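Local coordinates for hypothetical protein Atu2144 (Agrobacterium tumefaciens, PDB 2ODF), which is of unknown function but belongs to the N-formylglutamate amidohydrolase family, and so probably resembles zinc-dependent amidohydrolases, at residues 16-21 with 76-81; 57-62 with 153-158; 167-172 with 224-229; 172-177 with 205-210. All coordinates share one frame; numbering follows the deposited sequence.

Contacts 1, 2 and 3 all reach one mixed seven-stranded sheet. Contact 1 pairs its edge strand 16-19 with strand 77-80. Contact 3 pairs strands 169-172 and 220-227 on the other side of the chain's centre, with about 21 Å between the two contact centres. Contact 2 sets a loop on the central strand 149-156, about 17 Å from contact 1 and 9 Å from contact 3, centre to centre. Contacts 2 and 3 touch, as strands 149-156 and 220-227 are neighbours: His154 N lies 2.8 Å from Ile224 O, a probable hydrogen bond. Contact 4 shares Leu172 with contact 3, where the chain leaves the sheet for helix 178-186 and packs against the start of helix 208-213.

Contact 1: residues 16-21 with 76-81; sequences VGVENA and TLVYQR
With chi1 at 69°, Tyr79 holds CG between its own backbone N and carbonyl carbon, and this turns the ring back across the neighbouring strand onto Gly17. Gly17 CA sits over one ring face, offset toward the rim, in a CH-pi contact 3.9 Å from the centroid and 20° off the normal. Glu19, extended beyond CG, reaches the phenol end of the same ring with its carboxylate turned 71° from the ring plane. A water donates to Glu19 OE2 at 2.8 Å and lies 3.2 Å from Tyr79 OH; Arg67 of helix 62-73 forms a salt bridge with OE2. On the other face Val16, Val18 and Val78 make an aliphatic patch: Val16 CG1 meets Val78 CG1 at 3.7 Å and Val18 CG2 lies alongside Val78 CG2, with helix 116-143 packed against this side. Four backbone bonds tie Gly17 to Tyr79 and Glu19 to Leu77, two per pair. Beyond them Thr76 OG1 donates to Asn20 O at 2.7 Å, holding the chain where it turns off strand 16-19. The whole is an antiparallel edge pairing of the mixed sheet, in which a cross-strand tyrosine covers a glycine, the arrangement known as aromatic rescue.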
loop_
_atom_site.group_PDB
_atom_site.type_symbol
_atom_site.label_atom_id
_atom_site.label_comp_id
_atom_site.label_asym_id
_atom_site.label_seq_id
_atom_site.Cartn_x
_atom_site.Cartn_y
_atom_site.Cartn_z
ATOM N N VAL A 16 -13.323 4.383 -5.797
ATOM C CA VAL A 16 -13.397 3.588 -7.028
ATOM C C VAL A 16 -14.800 3.649 -7.615
ATOM O O VAL A 16 -15.765 3.484 -6.901
ATOM C CB VAL A 16 -13.038 2.112 -6.793
ATOM C CG1 VAL A 16 -12.989 1.359 -8.133
ATOM C CG2 VAL A 16 -11.685 1.975 -6.040
ATOM N N GLY A 17 -14.889 3.982 -8.903
ATOM C CA GLY A 17 -16.127 3.910 -9.656
ATOM C C GLY A 17 -16.153 2.684 -10.543
ATOM O O GLY A 17 -15.117 2.264 -11.070
ATOM N N VAL A 18 -17.318 2.060 -10.670
ATOM C CA VAL A 18 -17.453 0.941 -11.607
ATOM C C VAL A 18 -18.750 1.162 -12.358
ATOM O O VAL A 18 -19.773 1.433 -11.738
ATOM C CB VAL A 18 -17.446 -0.440 -10.919
ATOM C CG1 VAL A 18 -17.751 -1.581 -11.942
ATOM C CG2 VAL A 18 -16.106 -0.690 -10.203
ATOM N N GLU A 19 -18.671 1.093 -13.671
ATOM C CA GLU A 19 -19.811 1.232 -14.529
ATOM C C GLU A 19 -19.951 0.010 -15.421
ATOM O O GLU A 19 -18.996 -0.597 -15.781
ATOM C CB GLU A 19 -19.744 2.529 -15.313
ATOM C CG GLU A 19 -20.033 3.778 -14.481
ATOM C CD GLU A 19 -19.773 5.062 -15.244
ATOM O OE1 GLU A 19 -19.559 4.994 -16.443
ATOM O OE2 GLU A 19 -19.802 6.131 -14.647
ATOM N N ASN A 20 -21.184 -0.365 -15.692
ATOM C CA ASN A 20 -21.437 -1.551 -16.482
ATOM C C ASN A 20 -20.832 -2.787 -15.805
ATOM O O ASN A 20 -20.288 -3.606 -16.443
ATOM C CB ASN A 20 -20.900 -1.309 -17.878
ATOM C CG ASN A 20 -21.857 -1.696 -18.948
ATOM O OD1 ASN A 20 -22.917 -2.136 -18.668
ATOM N ND2 ASN A 20 -21.451 -1.569 -20.182
ATOM N N ALA A 21 -20.965 -2.871 -14.488
ATOM C CA ALA A 21 -20.411 -3.981 -13.684
ATOM C C ALA A 21 -20.815 -5.347 -14.248
ATOM O O ALA A 21 -19.999 -6.284 -14.359
ATOM C CB ALA A 21 -20.859 -3.854 -12.217
ATOM N N THR A 76 -17.416 -3.537 -18.886
ATOM C CA THR A 76 -17.200 -2.960 -17.575
ATOM C C THR A 76 -16.052 -1.933 -17.589
ATOM O O THR A 76 -15.021 -2.102 -18.268
ATOM C CB THR A 76 -16.892 -4.071 -16.574
ATOM O OG1 THR A 76 -18.000 -4.970 -16.530
ATOM C CG2 THR A 76 -16.593 -3.513 -15.172
ATOM N N LEU A 77 -16.260 -0.869 -16.825
ATOM C CA LEU A 77 -15.289 0.213 -16.694
ATOM C C LEU A 77 -15.037 0.440 -15.221
ATOM O O LEU A 77 -15.979 0.685 -14.480
ATOM C CB LEU A 77 -15.792 1.500 -17.316
ATOM C CG LEU A 77 -15.055 2.812 -17.044
ATOM C CD1 LEU A 77 -13.600 2.735 -17.478
ATOM C CD2 LEU A 77 -15.791 3.944 -17.759
ATOM N N VAL A 78 -13.778 0.339 -14.823
ATOM C CA VAL A 78 -13.327 0.653 -13.469
ATOM C C VAL A 78 -12.479 1.896 -13.544
ATOM O O VAL A 78 -11.532 1.962 -14.332
ATOM C CB VAL A 78 -12.496 -0.464 -12.848
ATOM C CG1 VAL A 78 -12.107 -0.098 -11.388
ATOM C CG2 VAL A 78 -13.254 -1.774 -12.901
ATOM N N TYR A 79 -12.822 2.887 -12.723
ATOM C CA TYR A 79 -12.135 4.157 -12.774
ATOM C C TYR A 79 -11.925 4.729 -11.359
ATOM O O TYR A 79 -12.651 4.404 -10.405
ATOM C CB TYR A 79 -12.832 5.130 -13.716
ATOM C CG TYR A 79 -14.183 5.632 -13.263
ATOM C CD1 TYR A 79 -15.336 4.864 -13.462
ATOM C CD2 TYR A 79 -14.321 6.869 -12.668
ATOM C CE1 TYR A 79 -16.579 5.313 -13.057
ATOM C CE2 TYR A 79 -15.589 7.335 -12.266
ATOM C CZ TYR A 79 -16.702 6.544 -12.459
ATOM O OH TYR A 79 -17.962 6.977 -12.055
ATOM N N GLN A 80 -10.890 5.543 -11.260
ATOM C CA GLN A 80 -10.515 6.225 -10.027
ATOM C C GLN A 80 -11.238 7.553 -9.975
ATOM O O GLN A 80 -11.224 8.313 -10.958
ATOM C CB GLN A 80 -8.990 6.370 -10.065
ATOM C CG GLN A 80 -8.284 7.036 -8.947
ATOM C CD GLN A 80 -8.712 6.629 -7.533
ATOM O OE1 GLN A 80 -8.319 5.576 -6.993
ATOM N NE2 GLN A 80 -9.431 7.511 -6.905
ATOM N N ARG A 81 -11.900 7.828 -8.852
ATOM C CA ARG A 81 -12.711 9.043 -8.711
ATOM C C ARG A 81 -11.962 10.281 -8.182
ATOM O O ARG A 81 -12.544 11.347 -8.112
ATOM C CB ARG A 81 -13.949 8.730 -7.857
ATOM C CG ARG A 81 -14.837 7.682 -8.524
ATOM C CD ARG A 81 -16.113 7.436 -7.798
ATOM N NE ARG A 81 -16.987 8.603 -7.815
ATOM C CZ ARG A 81 -17.158 9.433 -6.795
ATOM N NH1 ARG A 81 -16.520 9.236 -5.643
ATOM N NH2 ARG A 81 -17.983 10.472 -6.932
HETATM O O HOH W 1 -21.038 6.072 -12.100
#

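Contact 2: residues 57-62 with 153-158; sequences AWDPGA and IHSFTP
Ser155 is the tight centre of this contact, giving two donors to the loop that runs from Asp59 into helix 62-73. Its backbone N donates to Asp59 OD2 at 2.9 Å, with an N-H...O angle of 153°, and comes in from above the carboxylate plane, 45° out of it. Its hydroxyl donates to Pro60 O at 2.7 Å; chi1 of 72° places OG between the serine's own N and carbonyl carbon and so aims it at the loop. OG also lies close to Asp59 CB, 3.3 Å away, while Asp59 OD2 presses on His154 CB at 3.3 Å. Farther back along strand 149-156 the methyl-to-methyl approach is looser, Ala62 CB to Ile153 CG2 4.2 Å; Ile153 CG2 is nearer the backbone, 3.4 Å from Ala62 O. The partly exposed Pro60 ring adds a loose touch, Pro60 CD 3.6 Å from Ser155 OG. The other carboxylate oxygen, Asp59 OD1, has a weak hydrogen bond with His33, whose ring stands edge-to-face to that of His154. The chemistry is thus one of polar anchoring: a carboxylate and a carbonyl of the loop take both donors of one serine, fixing the Asp59 side chain beside the end of the central strand.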
loop_
_atom_site.group_PDB
_atom_site.type_symbol
_atom_site.label_atom_id
_atom_site.label_comp_id
_atom_site.label_asym_id
_atom_site.label_seq_id
_atom_site.Cartn_x
_atom_site.Cartn_y
_atom_site.Cartn_z
ATOM N N ALA A 57 -3.871 17.388 -13.058
ATOM C CA ALA A 57 -4.830 16.756 -12.157
ATOM C C ALA A 57 -5.539 15.534 -12.709
ATOM O O ALA A 57 -6.086 14.762 -11.931
ATOM C CB ALA A 57 -5.867 17.766 -11.704
ATOM N N TRP A 58 -5.545 15.359 -14.023
ATOM C CA TRP A 58 -6.269 14.266 -14.663
ATOM C C TRP A 58 -5.864 14.127 -16.129
ATOM O O TRP A 58 -5.074 14.923 -16.640
ATOM C CB TRP A 58 -7.784 14.501 -14.539
ATOM C CG TRP A 58 -8.318 15.604 -15.406
ATOM C CD1 TRP A 58 -7.706 16.776 -15.730
ATOM C CD2 TRP A 58 -9.578 15.621 -16.060
ATOM N NE1 TRP A 58 -8.510 17.510 -16.539
ATOM C CE2 TRP A 58 -9.671 16.829 -16.752
ATOM C CE3 TRP A 58 -10.652 14.723 -16.119
ATOM C CZ2 TRP A 58 -10.796 17.171 -17.508
ATOM C CZ3 TRP A 58 -11.760 15.063 -16.853
ATOM C CH2 TRP A 58 -11.828 16.283 -17.540
ATOM N N ASP A 59 -6.365 13.081 -16.777
ATOM C CA ASP A 59 -6.254 12.913 -18.237
ATOM C C ASP A 59 -7.569 13.424 -18.822
ATOM O O ASP A 59 -8.580 12.690 -18.852
ATOM C CB ASP A 59 -6.094 11.439 -18.616
ATOM C CG ASP A 59 -4.734 10.881 -18.301
ATOM O OD1 ASP A 59 -3.959 11.499 -17.514
ATOM O OD2 ASP A 59 -4.454 9.758 -18.796
ATOM N N PRO A 60 -7.578 14.679 -19.306
ATOM C CA PRO A 60 -8.814 15.207 -19.895
ATOM C C PRO A 60 -9.258 14.376 -21.083
ATOM O O PRO A 60 -8.428 13.993 -21.918
ATOM C CB PRO A 60 -8.438 16.622 -20.369
ATOM C CG PRO A 60 -7.049 16.862 -19.977
ATOM C CD PRO A 60 -6.443 15.617 -19.399
ATOM N N GLY A 61 -10.544 14.066 -21.124
ATOM C CA GLY A 61 -11.124 13.301 -22.217
ATOM C C GLY A 61 -11.140 11.800 -21.979
ATOM O O GLY A 61 -11.921 11.112 -22.589
ATOM N N ALA A 62 -10.244 11.298 -21.125
ATOM C CA ALA A 62 -10.009 9.854 -21.028
ATOM C C ALA A 62 -11.212 9.072 -20.471
ATOM O O ALA A 62 -11.575 8.031 -21.014
ATOM C CB ALA A 62 -8.725 9.574 -20.212
ATOM N N ILE A 153 -7.131 3.283 -20.506
ATOM C CA ILE A 153 -7.392 4.466 -21.336
ATOM C C ILE A 153 -6.789 5.705 -20.703
ATOM O O ILE A 153 -7.125 6.069 -19.561
ATOM C CB ILE A 153 -8.929 4.713 -21.515
ATOM C CG1 ILE A 153 -9.651 3.470 -22.055
ATOM C CG2 ILE A 153 -9.190 5.945 -22.354
ATOM C CD1 ILE A 153 -9.215 2.992 -23.437
ATOM N N HIS A 154 -5.928 6.370 -21.466
ATOM C CA HIS A 154 -5.176 7.530 -21.018
ATOM C C HIS A 154 -5.223 8.632 -22.092
ATOM O O HIS A 154 -5.448 8.348 -23.287
ATOM C CB HIS A 154 -3.704 7.177 -20.795
ATOM C CG HIS A 154 -3.443 6.372 -19.558
ATOM N ND1 HIS A 154 -3.848 5.061 -19.418
ATOM C CD2 HIS A 154 -2.824 6.703 -18.400
ATOM C CE1 HIS A 154 -3.463 4.615 -18.232
ATOM N NE2 HIS A 154 -2.856 5.596 -17.591
ATOM N N SER A 155 -4.984 9.871 -21.672
ATOM C CA SER A 155 -4.696 10.953 -22.612
ATOM C C SER A 155 -3.417 11.645 -22.219
ATOM O O SER A 155 -2.945 11.554 -21.055
ATOM C CB SER A 155 -5.874 11.965 -22.766
ATOM O OG SER A 155 -6.057 12.808 -21.637
ATOM N N PHE A 156 -2.832 12.313 -23.205
ATOM C CA PHE A 156 -1.573 12.986 -23.036
ATOM C C PHE A 156 -1.610 14.358 -23.669
ATOM O O PHE A 156 -2.367 14.633 -24.597
ATOM C CB PHE A 156 -0.378 12.152 -23.550
ATOM C CG PHE A 156 -0.400 11.865 -25.038
ATOM C CD1 PHE A 156 -1.091 10.774 -25.542
ATOM C CD2 PHE A 156 0.317 12.665 -25.927
ATOM C CE1 PHE A 156 -1.093 10.493 -26.933
ATOM C CE2 PHE A 156 0.311 12.388 -27.324
ATOM C CZ PHE A 156 -0.382 11.279 -27.798
ATOM N N THR A 157 -0.796 15.225 -23.102
ATOM C CA THR A 157 -0.734 16.623 -23.478
ATOM C C THR A 157 0.023 16.795 -24.819
ATOM O O THR A 157 1.017 16.126 -25.073
ATOM C CB THR A 157 -0.086 17.398 -22.315
ATOM O OG1 THR A 157 -0.465 18.772 -22.376
ATOM C CG2 THR A 157 1.399 17.245 -22.348
ATOM N N PRO A 158 -0.483 17.664 -25.713
ATOM C CA PRO A 158 0.196 17.836 -27.007
ATOM C C PRO A 158 1.606 18.439 -26.959
ATOM O O PRO A 158 2.403 18.136 -27.823
ATOM C CB PRO A 158 -0.732 18.773 -27.788
ATOM C CG PRO A 158 -2.001 18.835 -27.048
ATOM C CD PRO A 158 -1.730 18.450 -25.621
#

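Contact 3: residues 167-172 with 224-229; sequences VEIGIL and IEIRND
Glu168 and Arg227 meet at one end of an antiparallel pairing between strands 169-172 and 220-227 of the mixed sheet. Backbone bonds run from Arg227 N to Glu168 O and in both directions between Gly170 and Glu225. On one face of the sheet Ile169 CD1 lies beside Ile226 CG1; on the other, Leu172 crosses the CG of Glu225. Followed outward, Arg227 CB packs 3.8 Å from Glu168 O. Its CG then runs past Val167 O, a buried carbonyl oxygen with no hydrogen-bonding partner in the model, and Arg227 CD lies 3.5 Å from Val167 O. A bend in the arginine chain turns the guanidinium over Glu168, so that CZ faces Glu168 CG and Arg227 NH1 lies 3.6 Å from Glu168 CG. Arg227 grips Asp229 side-on, Arg227 NE reaching Asp229 OD1 at 2.7 Å and Arg227 NH2 reaching Asp229 OD2 at 3.0 Å, each on a syn lone pair. NH1 also donates to Arg165 O. The direct link of Glu168 OE2 to this salt-bridge network is long, 3.9 Å to Arg227 NH2, charges only; OE1 accepts from the backbone of Thr193. One water closes the gap, donating to Glu168 OE2 at 2.8 Å and accepting from Arg227 NH1 at 3.1 Å.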
loop_
_atom_site.group_PDB
_atom_site.type_symbol
_atom_site.label_atom_id
_atom_site.label_comp_id
_atom_site.label_asym_id
_atom_site.label_seq_id
_atom_site.Cartn_x
_atom_site.Cartn_y
_atom_site.Cartn_z
ATOM N N VAL A 167 2.564 12.337 -32.479
ATOM C CA VAL A 167 1.829 11.078 -32.216
ATOM C C VAL A 167 0.435 11.412 -31.714
ATOM O O VAL A 167 0.249 12.341 -30.902
ATOM C CB VAL A 167 2.558 10.092 -31.244
ATOM C CG1 VAL A 167 2.865 10.746 -29.859
ATOM C CG2 VAL A 167 1.762 8.802 -31.088
ATOM N N GLU A 168 -0.554 10.688 -32.247
ATOM C CA GLU A 168 -1.949 10.980 -31.962
ATOM C C GLU A 168 -2.557 9.899 -31.073
ATOM O O GLU A 168 -3.239 10.202 -30.116
ATOM C CB GLU A 168 -2.747 11.176 -33.256
ATOM C CG GLU A 168 -2.448 12.514 -33.880
ATOM C CD GLU A 168 -3.087 12.701 -35.276
ATOM O OE1 GLU A 168 -3.113 11.742 -36.052
ATOM O OE2 GLU A 168 -3.538 13.839 -35.569
ATOM N N ILE A 169 -2.260 8.653 -31.413
ATOM C CA ILE A 169 -2.646 7.494 -30.642
ATOM C C ILE A 169 -1.375 6.698 -30.376
ATOM O O ILE A 169 -0.703 6.263 -31.311
ATOM C CB ILE A 169 -3.636 6.589 -31.407
ATOM C CG1 ILE A 169 -4.885 7.346 -31.813
ATOM C CG2 ILE A 169 -4.022 5.326 -30.566
ATOM C CD1 ILE A 169 -5.887 7.601 -30.697
ATOM N N GLY A 170 -1.074 6.468 -29.090
ATOM C CA GLY A 170 -0.076 5.496 -28.699
ATOM C C GLY A 170 -0.693 4.164 -28.300
ATOM O O GLY A 170 -1.707 4.122 -27.582
ATOM N N ILE A 171 -0.080 3.090 -28.786
ATOM C CA ILE A 171 -0.457 1.717 -28.476
ATOM C C ILE A 171 0.661 1.198 -27.553
ATOM O O ILE A 171 1.766 0.880 -27.988
ATOM C CB ILE A 171 -0.626 0.841 -29.757
ATOM C CG1 ILE A 171 -1.660 1.463 -30.699
ATOM C CG2 ILE A 171 -0.971 -0.636 -29.381
ATOM C CD1 ILE A 171 -3.090 1.537 -30.137
ATOM N N LEU A 172 0.367 1.140 -26.264
ATOM C CA LEU A 172 1.385 0.827 -25.262
ATOM C C LEU A 172 1.253 -0.606 -24.749
ATOM O O LEU A 172 0.148 -1.158 -24.628
ATOM C CB LEU A 172 1.325 1.821 -24.114
ATOM C CG LEU A 172 2.073 3.141 -24.330
ATOM C CD1 LEU A 172 1.609 3.860 -25.578
ATOM C CD2 LEU A 172 1.863 4.002 -23.126
ATOM N N ILE A 224 -3.897 2.423 -24.054
ATOM C CA ILE A 224 -4.170 3.331 -25.138
ATOM C C ILE A 224 -3.963 4.776 -24.654
ATOM O O ILE A 224 -4.576 5.214 -23.684
ATOM C CB ILE A 224 -5.643 3.148 -25.691
ATOM C CG1 ILE A 224 -5.837 1.762 -26.259
ATOM C CG2 ILE A 224 -5.948 4.148 -26.781
ATOM C CD1 ILE A 224 -7.223 1.436 -26.542
ATOM N N GLU A 225 -3.114 5.494 -25.368
ATOM C CA GLU A 225 -2.847 6.903 -25.151
ATOM C C GLU A 225 -3.461 7.711 -26.303
ATOM O O GLU A 225 -3.234 7.392 -27.465
ATOM C CB GLU A 225 -1.338 7.122 -25.141
ATOM C CG GLU A 225 -0.671 6.838 -23.832
ATOM C CD GLU A 225 -0.825 7.928 -22.824
ATOM O OE1 GLU A 225 -1.720 8.775 -22.944
ATOM O OE2 GLU A 225 -0.052 7.915 -21.859
ATOM N N ILE A 226 -4.224 8.746 -25.968
ATOM C CA ILE A 226 -4.859 9.626 -26.941
ATOM C C ILE A 226 -4.403 11.048 -26.683
ATOM O O ILE A 226 -4.541 11.556 -25.562
ATOM C CB ILE A 226 -6.372 9.556 -26.795
ATOM C CG1 ILE A 226 -6.858 8.106 -26.852
ATOM C CG2 ILE A 226 -7.079 10.438 -27.833
ATOM C CD1 ILE A 226 -8.237 7.943 -26.266
ATOM N N ARG A 227 -3.890 11.740 -27.698
ATOM C CA ARG A 227 -3.475 13.128 -27.496
ATOM C C ARG A 227 -4.713 13.968 -27.150
ATOM O O ARG A 227 -5.739 13.886 -27.834
ATOM C CB ARG A 227 -2.724 13.656 -28.720
ATOM C CG ARG A 227 -1.810 14.828 -28.421
ATOM C CD ARG A 227 -1.117 15.325 -29.684
ATOM N NE ARG A 227 -2.097 15.865 -30.636
ATOM C CZ ARG A 227 -1.942 15.931 -31.961
ATOM N NH1 ARG A 227 -0.844 15.505 -32.555
ATOM N NH2 ARG A 227 -2.921 16.438 -32.694
ATOM N N ASN A 228 -4.645 14.774 -26.081
ATOM C CA ASN A 228 -5.905 15.203 -25.449
ATOM C C ASN A 228 -6.712 16.214 -26.270
ATOM O O ASN A 228 -7.912 16.311 -26.096
ATOM C CB ASN A 228 -5.741 15.631 -23.967
ATOM C CG ASN A 228 -5.043 16.955 -23.789
ATOM O OD1 ASN A 228 -5.279 17.892 -24.555
ATOM N ND2 ASN A 228 -4.188 17.066 -22.726
ATOM N N ASP A 229 -6.051 16.927 -27.182
ATOM C CA ASP A 229 -6.755 17.836 -28.114
ATOM C C ASP A 229 -7.734 17.137 -29.051
ATOM O O ASP A 229 -8.675 17.761 -29.550
ATOM C CB ASP A 229 -5.751 18.672 -28.930
ATOM C CG ASP A 229 -4.856 17.826 -29.792
ATOM O OD1 ASP A 229 -4.099 17.022 -29.236
ATOM O OD2 ASP A 229 -4.894 17.977 -31.033
HETATM O O HOH W 2 -1.685 15.910 -35.506
#

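Contact 4: residues 172-177 with 205-210; sequences LHDNDS and GVTHTL
Asp174 and Thr207 join the loop that links strand 169-172 to helix 178-186 with the first turn of helix 208-213. Thr207 stands at the N-cap position of that helix, yet its side chain makes no capping bond. Instead chi1 of 64° points OG1 across to the loop, where Thr207 OG1 donates to Asp174 OD2 at 2.6 Å on the anti lone pair. The two side chains cross at about a right angle. Asp174 reaches out with CG anti to its N (chi1 -160°), and the same OD2 forms a salt bridge with Arg211 NE one turn into the helix, so one carboxylate oxygen holds both the helix start and a charged residue beyond it. Looser van der Waals contacts flank this bond. Leu210 CD1 stands 4.2 Å from His173 CA, Thr207 CG2 lies 4.1 Å from His173 O, and in an apolar pair Leu172 CD2 meets Val206 CG2 at 4.0 Å. His208 ND1 bonds to Glu116 of the second subunit, placing this turn near the dimer interface. The loop also braces itself: Asn175 N donates to Asp174 OD1 at 2.7 Å, on the anti side, and together with the two partners of OD2 this probably limits the carboxylate's rotation. His173 ND1 donates to Asp174 O at 2.9 Å, on a carbonyl lone pair and within 7° of the imidazole plane.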
loop_
_atom_site.group_PDB
_atom_site.type_symbol
_atom_site.label_atom_id
_atom_site.label_comp_id
_atom_site.label_asym_id
_atom_site.label_seq_id
_atom_site.Cartn_x
_atom_site.Cartn_y
_atom_site.Cartn_z
ATOM N N LEU A 172 0.367 1.140 -26.264
ATOM C CA LEU A 172 1.385 0.827 -25.262
ATOM C C LEU A 172 1.253 -0.606 -24.749
ATOM O O LEU A 172 0.148 -1.158 -24.628
ATOM C CB LEU A 172 1.325 1.821 -24.114
ATOM C CG LEU A 172 2.073 3.141 -24.330
ATOM C CD1 LEU A 172 1.609 3.860 -25.578
ATOM C CD2 LEU A 172 1.863 4.002 -23.126
ATOM N N HIS A 173 2.386 -1.220 -24.454
ATOM C CA HIS A 173 2.375 -2.592 -23.982
ATOM C C HIS A 173 3.653 -2.866 -23.229
ATOM O O HIS A 173 4.618 -2.131 -23.368
ATOM C CB HIS A 173 2.203 -3.558 -25.156
ATOM C CG HIS A 173 3.341 -3.535 -26.126
ATOM N ND1 HIS A 173 4.485 -4.281 -25.941
ATOM C CD2 HIS A 173 3.510 -2.864 -27.290
ATOM C CE1 HIS A 173 5.320 -4.059 -26.940
ATOM N NE2 HIS A 173 4.745 -3.210 -27.779
ATOM N N ASP A 174 3.622 -3.914 -22.410
ATOM C CA ASP A 174 4.781 -4.401 -21.672
ATOM C C ASP A 174 5.270 -5.689 -22.371
ATOM O O ASP A 174 5.273 -5.766 -23.618
ATOM C CB ASP A 174 4.382 -4.597 -20.198
ATOM C CG ASP A 174 5.598 -4.620 -19.259
ATOM O OD1 ASP A 174 6.297 -5.660 -19.192
ATOM O OD2 ASP A 174 5.855 -3.589 -18.609
ATOM N N ASN A 175 5.628 -6.717 -21.608
ATOM C CA ASN A 175 6.253 -7.920 -22.177
ATOM C C ASN A 175 5.314 -8.821 -22.983
ATOM O O ASN A 175 5.752 -9.837 -23.560
ATOM C CB ASN A 175 7.024 -8.709 -21.087
ATOM C CG ASN A 175 6.120 -9.348 -19.994
ATOM O OD1 ASN A 175 4.938 -9.697 -20.223
ATOM N ND2 ASN A 175 6.713 -9.547 -18.797
ATOM N N ASP A 176 4.025 -8.467 -23.015
ATOM C CA ASP A 176 3.060 -9.104 -23.865
ATOM C C ASP A 176 2.595 -8.132 -24.938
ATOM O O ASP A 176 1.822 -7.189 -24.656
ATOM C CB ASP A 176 1.885 -9.580 -23.023
ATOM C CG ASP A 176 0.756 -10.167 -23.851
ATOM O OD1 ASP A 176 0.882 -10.384 -25.080
ATOM O OD2 ASP A 176 -0.282 -10.420 -23.230
ATOM N N SER A 177 3.033 -8.370 -26.168
ATOM C CA SER A 177 2.709 -7.463 -27.286
ATOM C C SER A 177 1.566 -7.910 -28.196
ATOM O O SER A 177 1.363 -7.307 -29.248
ATOM C CB SER A 177 3.964 -7.272 -28.164
ATOM O OG SER A 177 4.291 -8.500 -28.808
ATOM N N GLY A 205 7.877 3.670 -16.803
ATOM C CA GLY A 205 7.100 3.299 -15.626
ATOM C C GLY A 205 5.597 3.482 -15.814
ATOM O O GLY A 205 4.845 3.554 -14.848
ATOM N N VAL A 206 5.118 3.511 -17.053
ATOM C CA VAL A 206 3.693 3.741 -17.258
ATOM C C VAL A 206 2.876 2.457 -17.481
ATOM O O VAL A 206 1.688 2.557 -17.724
ATOM C CB VAL A 206 3.453 4.707 -18.451
ATOM C CG1 VAL A 206 4.046 6.062 -18.137
ATOM C CG2 VAL A 206 4.028 4.131 -19.768
ATOM N N THR A 207 3.492 1.278 -17.396
ATOM C CA THR A 207 2.737 0.026 -17.571
ATOM C C THR A 207 2.468 -0.714 -16.247
ATOM O O THR A 207 2.209 -1.907 -16.248
ATOM C CB THR A 207 3.407 -0.927 -18.574
ATOM O OG1 THR A 207 4.684 -1.329 -18.062
ATOM C CG2 THR A 207 3.557 -0.231 -19.921
ATOM N N HIS A 208 2.462 0.011 -15.122
ATOM C CA HIS A 208 2.217 -0.614 -13.800
ATOM C C HIS A 208 0.940 -1.420 -13.745
ATOM O O HIS A 208 0.933 -2.595 -13.356
ATOM C CB HIS A 208 2.187 0.489 -12.719
ATOM C CG HIS A 208 2.069 -0.034 -11.324
ATOM N ND1 HIS A 208 2.867 -1.043 -10.836
ATOM C CD2 HIS A 208 1.232 0.306 -10.320
ATOM C CE1 HIS A 208 2.536 -1.284 -9.575
ATOM N NE2 HIS A 208 1.559 -0.461 -9.238
ATOM N N THR A 209 -0.179 -0.800 -14.104
ATOM C CA THR A 209 -1.477 -1.470 -14.089
ATOM C C THR A 209 -1.496 -2.782 -14.927
ATOM O O THR A 209 -2.080 -3.791 -14.523
ATOM C CB THR A 209 -2.579 -0.468 -14.529
ATOM O OG1 THR A 209 -2.641 0.610 -13.557
ATOM C CG2 THR A 209 -3.912 -1.163 -14.671
ATOM N N LEU A 210 -0.870 -2.755 -16.093
ATOM C CA LEU A 210 -0.713 -3.955 -16.919
ATOM C C LEU A 210 0.129 -5.029 -16.160
ATOM O O LEU A 210 -0.233 -6.212 -16.126
ATOM C CB LEU A 210 -0.033 -3.603 -18.245
ATOM C CG LEU A 210 -0.710 -2.518 -19.117
ATOM C CD1 LEU A 210 0.083 -2.276 -20.423
ATOM C CD2 LEU A 210 -2.186 -2.903 -19.353
#